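Sys-1 protein (Caenorhabditis elegans, PDB 3C2G) acts as a beta-catenin-type transcription coregulator in the Wnt signalling asymmetry pathway that binds the TCF factor POP-1 directly and activates or represses target genes according to upstream Wnt signals. Local coordinates at residues 222-225 / 226-230; 264-267 / 268-272. All blocks are in the same frame, centred on the assembly; numbering follows the deposited sequence.

Interaction 1 (222-225 / 226-230); sequences TGLI and IKLNA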
loop_
_atom_site.group_PDB
_atom_site.type_symbol
_atom_site.label_atom_id
_atom_site.label_comp_id
_atom_site.label_asym_id
_atom_site.label_seq_id
_atom_site.Cartn_x
_atom_site.Cartn_y
_atom_site.Cartn_z
ATOM N N THR A 222 17.402 16.360 -10.074
ATOM C CA THR A 222 18.436 15.320 -10.064
ATOM C C THR A 222 17.957 14.053 -9.353
ATOM O O THR A 222 18.580 12.996 -9.454
ATOM C CB THR A 222 19.750 15.803 -9.386
ATOM O OG1 THR A 222 19.457 16.337 -8.087
ATOM C CG2 THR A 222 20.445 16.868 -10.233
ATOM N N GLY A 223 16.852 14.170 -8.626
ATOM C CA GLY A 223 16.330 13.055 -7.856
ATOM C C GLY A 223 15.275 12.250 -8.580
ATOM O O GLY A 223 14.821 12.612 -9.674
ATOM N N LEU A 224 14.858 11.166 -7.939
ATOM C CA LEU A 224 14.029 10.171 -8.596
ATOM C C LEU A 224 12.561 10.527 -8.773
ATOM O O LEU A 224 11.895 9.956 -9.629
ATOM C CB LEU A 224 14.157 8.813 -7.904
ATOM C CG LEU A 224 15.440 8.052 -8.220
ATOM C CD1 LEU A 224 15.219 6.605 -7.913
ATOM C CD2 LEU A 224 15.848 8.226 -9.669
ATOM N N ILE A 225 12.041 11.448 -7.978
ATOM C CA ILE A 225 10.652 11.789 -8.133
ATOM C C ILE A 225 10.443 12.445 -9.497
ATOM O O ILE A 225 9.564 12.036 -10.258
ATOM C CB ILE A 225 10.118 12.641 -6.956
ATOM C CG1 ILE A 225 10.073 11.790 -5.686
ATOM C CG2 ILE A 225 8.741 13.180 -7.269
ATOM C CD1 ILE A 225 9.442 12.473 -4.490
ATOM N N ILE A 226 11.264 13.432 -9.826
ATOM C CA ILE A 226 11.128 14.117 -11.114
ATOM C C ILE A 226 11.439 13.161 -12.278
ATOM O O ILE A 226 10.758 13.169 -13.319
ATOM C CB ILE A 226 12.018 15.389 -11.158
ATOM C CG1 ILE A 226 11.599 16.378 -10.056
ATOM C CG2 ILE A 226 12.000 16.060 -12.535
ATOM C CD1 ILE A 226 10.183 16.963 -10.211
ATOM N N LYS A 227 12.452 12.325 -12.080
ATOM C CA LYS A 227 12.911 11.420 -13.116
ATOM C C LYS A 227 11.906 10.312 -13.386
ATOM O O LYS A 227 11.528 10.077 -14.543
ATOM C CB LYS A 227 14.263 10.824 -12.762
ATOM C CG LYS A 227 15.441 11.768 -12.932
ATOM C CD LYS A 227 16.720 10.939 -12.823
ATOM C CE LYS A 227 17.942 11.768 -12.532
ATOM N NZ LYS A 227 19.144 11.005 -12.958
ATOM N N LEU A 228 11.449 9.657 -12.326
ATOM C CA LEU A 228 10.484 8.590 -12.483
ATOM C C LEU A 228 9.168 9.081 -13.089
ATOM O O LEU A 228 8.570 8.375 -13.904
ATOM C CB LEU A 228 10.292 7.832 -11.174
ATOM C CG LEU A 228 11.528 6.986 -10.805
ATOM C CD1 LEU A 228 11.344 6.260 -9.473
ATOM C CD2 LEU A 228 11.885 5.985 -11.933
ATOM N N ASN A 229 8.749 10.302 -12.728
ATOM C CA ASN A 229 7.575 10.920 -13.329
ATOM C C ASN A 229 7.715 11.143 -14.820
ATOM O O ASN A 229 6.776 10.905 -15.561
ATOM C CB ASN A 229 7.204 12.250 -12.654
ATOM C CG ASN A 229 6.444 12.058 -11.341
ATOM O OD1 ASN A 229 6.015 10.952 -11.007
ATOM N ND2 ASN A 229 6.284 13.142 -10.587
ATOM N N ALA A 230 8.878 11.609 -15.266
ATOM C CA ALA A 230 9.062 11.890 -16.690
ATOM C C ALA A 230 9.140 10.586 -17.499
ATOM O O ALA A 230 8.731 10.548 -18.655
ATOM C CB ALA A 230 10.259 12.766 -16.922
#
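Leu224 and Leu228 meet one turn apart in the first turn of helix 224-239, a local contact at the helix N-terminus, with Gly223 as the N-cap residue. Three i to i+4 backbone bonds define the turn. The first, from Lys227 N to Gly223 O at 3.4 Å, is weak. The second is short, Leu228 N reaching Leu224 O at 2.7 Å, and in the third Asn229 N meets Ile225 O at 3.1 Å, so regular helical bonding is established within one turn of the cap. Between the leucine side chains, CB of Leu224 touches CD1 of Leu228 at 4.1 Å, and the two chains run at a slant to each other. Leu228 CG lies anti to its carbonyl carbon (chi1 -70°), which brings CG to 3.2 Å from Leu224 O. On a neighbouring flank, Ile225 and Asn229 extend side by side in the same direction, with CG2 of Ile225 4.1 Å from the amide nitrogen ND2 of Asn229. Lys227 instead runs back past the cap: its chain is extended beyond CG, the aliphatic part passes Gly223 O, and CE arrives 3.4 Å from Thr222 O. Its ammonium group NZ is held by a hydrogen bond to Asn178 OD1 and a weak one to Ser174 O, tying the start of the helix to the end of helix 167-174 and the residues after it. The apolar flank faces helices 202-210 and 251-270, whose Phe208 and Leu270 both touch Leu224. Helices stacked through apolar faces in this way are characteristic of the armadillo domain, the right-handed superhelix of beta-catenins.

Interaction 2 (264-267 / 268-272); sequences FDLL and GLLLH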
loop_
_atom_site.group_PDB
_atom_site.type_symbol
_atom_site.label_atom_id
_atom_site.label_comp_id
_atom_site.label_asym_id
_atom_site.label_seq_id
_atom_site.Cartn_x
_atom_site.Cartn_y
_atom_site.Cartn_z
ATOM N N PHE A 264 5.732 2.594 -11.167
ATOM C CA PHE A 264 4.756 2.710 -10.092
ATOM C C PHE A 264 5.255 1.963 -8.856
ATOM O O PHE A 264 5.216 2.494 -7.747
ATOM C CB PHE A 264 3.367 2.168 -10.500
ATOM C CG PHE A 264 2.597 3.043 -11.482
ATOM C CD1 PHE A 264 2.747 4.424 -11.501
ATOM C CD2 PHE A 264 1.681 2.460 -12.365
ATOM C CE1 PHE A 264 2.004 5.213 -12.394
ATOM C CE2 PHE A 264 0.933 3.237 -13.260
ATOM C CZ PHE A 264 1.094 4.614 -13.275
ATOM N N ASP A 265 5.716 0.733 -9.047
ATOM C CA ASP A 265 6.229 -0.094 -7.949
ATOM C C ASP A 265 7.418 0.561 -7.238
ATOM O O ASP A 265 7.471 0.573 -6.016
ATOM C CB ASP A 265 6.614 -1.486 -8.465
ATOM C CG ASP A 265 7.101 -2.421 -7.351
ATOM O OD1 ASP A 265 6.344 -2.661 -6.378
ATOM O OD2 ASP A 265 8.248 -2.916 -7.445
ATOM N N LEU A 266 8.356 1.124 -7.999
ATOM C CA LEU A 266 9.530 1.775 -7.412
ATOM C C LEU A 266 9.153 3.049 -6.611
ATOM O O LEU A 266 9.566 3.205 -5.448
ATOM C CB LEU A 266 10.598 2.053 -8.474
ATOM C CG LEU A 266 11.939 2.634 -8.019
ATOM C CD1 LEU A 266 12.582 1.833 -6.879
ATOM C CD2 LEU A 266 12.915 2.782 -9.198
ATOM N N LEU A 267 8.353 3.931 -7.208
ATOM C CA LEU A 267 7.788 5.076 -6.470
ATOM C C LEU A 267 7.062 4.664 -5.182
ATOM O O LEU A 267 7.229 5.301 -4.150
ATOM C CB LEU A 267 6.843 5.865 -7.356
ATOM C CG LEU A 267 7.561 6.654 -8.431
ATOM C CD1 LEU A 267 6.587 6.980 -9.529
ATOM C CD2 LEU A 267 8.219 7.881 -7.829
ATOM N N GLY A 268 6.284 3.590 -5.239
ATOM C CA GLY A 268 5.710 3.015 -4.033
ATOM C C GLY A 268 6.746 2.751 -2.948
ATOM O O GLY A 268 6.524 3.062 -1.779
ATOM N N LEU A 269 7.892 2.175 -3.319
ATOM C CA LEU A 269 8.923 1.904 -2.333
ATOM C C LEU A 269 9.630 3.144 -1.840
ATOM O O LEU A 269 10.015 3.207 -0.673
ATOM C CB LEU A 269 9.927 0.885 -2.852
ATOM C CG LEU A 269 9.779 -0.399 -2.034
ATOM C CD1 LEU A 269 9.562 -1.637 -2.940
ATOM C CD2 LEU A 269 10.965 -0.559 -1.063
ATOM N N LEU A 270 9.798 4.131 -2.707
ATOM C CA LEU A 270 10.534 5.321 -2.322
ATOM C C LEU A 270 9.750 6.204 -1.363
ATOM O O LEU A 270 10.315 6.774 -0.436
ATOM C CB LEU A 270 10.909 6.134 -3.552
ATOM C CG LEU A 270 12.108 5.653 -4.350
ATOM C CD1 LEU A 270 12.105 6.355 -5.698
ATOM C CD2 LEU A 270 13.403 5.928 -3.580
ATOM N N LEU A 271 8.445 6.320 -1.594
ATOM C CA LEU A 271 7.627 7.275 -0.858
ATOM C C LEU A 271 7.224 6.738 0.514
ATOM O O LEU A 271 6.063 6.421 0.756
ATOM C CB LEU A 271 6.416 7.670 -1.705
ATOM C CG LEU A 271 6.783 8.171 -3.101
ATOM C CD1 LEU A 271 5.526 8.298 -3.930
ATOM C CD2 LEU A 271 7.601 9.482 -3.095
ATOM N N HIS A 272 8.206 6.629 1.400
ATOM C CA HIS A 272 8.037 5.936 2.676
ATOM C C HIS A 272 7.259 6.723 3.745
ATOM O O HIS A 272 6.640 6.130 4.633
ATOM C CB HIS A 272 9.401 5.491 3.211
ATOM C CG HIS A 272 10.383 6.608 3.385
ATOM N ND1 HIS A 272 10.732 7.106 4.622
ATOM C CD2 HIS A 272 11.092 7.327 2.479
ATOM C CE1 HIS A 272 11.618 8.078 4.470
ATOM N NE2 HIS A 272 11.848 8.237 3.179
#
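Leu267 and Leu271 join the last turn of helix 251-270 to the first residue beyond it, and the backbone supplies most of the bonding. Gly268 N donates to Phe264 O at 2.9 Å, and Leu269 N to Asp265 O at 3.2 Å. The same Leu269 N also makes a weak, strongly bent bond to Leu266 O, with an N-H...O angle of 116°. Leu266 O thus has a second donor beside Leu270 N, which lies 2.9 Å away. The final bond of the series, Leu271 N to Leu267 O, is 3.0 Å long. Leu271 then leaves helical geometry as the centre of an inverse gamma turn, in which His272 N binds Leu270 O at 2.8 Å; this turn ends a helix of the armadillo domain and redirects the chain toward helix 274-282. Apolar contacts follow the i to i+4 spacing. CG of Leu266 approaches CD1 of Leu270 at 4.4 Å, and CB of Leu267 approaches CD1 of Leu271 at the same distance. With its CG anti to the carbonyl carbon (chi1 -53°), Leu271 folds back over the preceding turn, bringing CG close to Leu267 O. Leu267 also packs on Leu307 and Leu271 on Val311, both of helix 298-311. Two polar side chains find partners on neighbouring helices: Asp265 OD2 forms a salt bridge with Arg195 NH1 of helix 189-198, and His272 NE2 is hydrogen-bonded to Asp206 OD1 of helix 202-210.

Interactions 1 and 2 belong to successive helices, 224-239 and 251-270, with contact centres about 12 Å apart. The beginning of the first helix packs against the end of the second. Leu224 CD1 meets Leu270 CD1 at 3.8 Å, while Leu228 CD1 reaches both Leu266 CD2 at 3.8 Å and Leu270 CD1 at 3.9 Å. Just past the end of helix 251-270, Leu271 CD2 is 3.8 Å from Ile225 CD1. Leu224 and Leu228 therefore pack against Leu266 and Leu270, and Leu270 in turn meets Phe208 of helix 202-210. These contacts are consistent with the shared apolar interior of an armadillo superhelix.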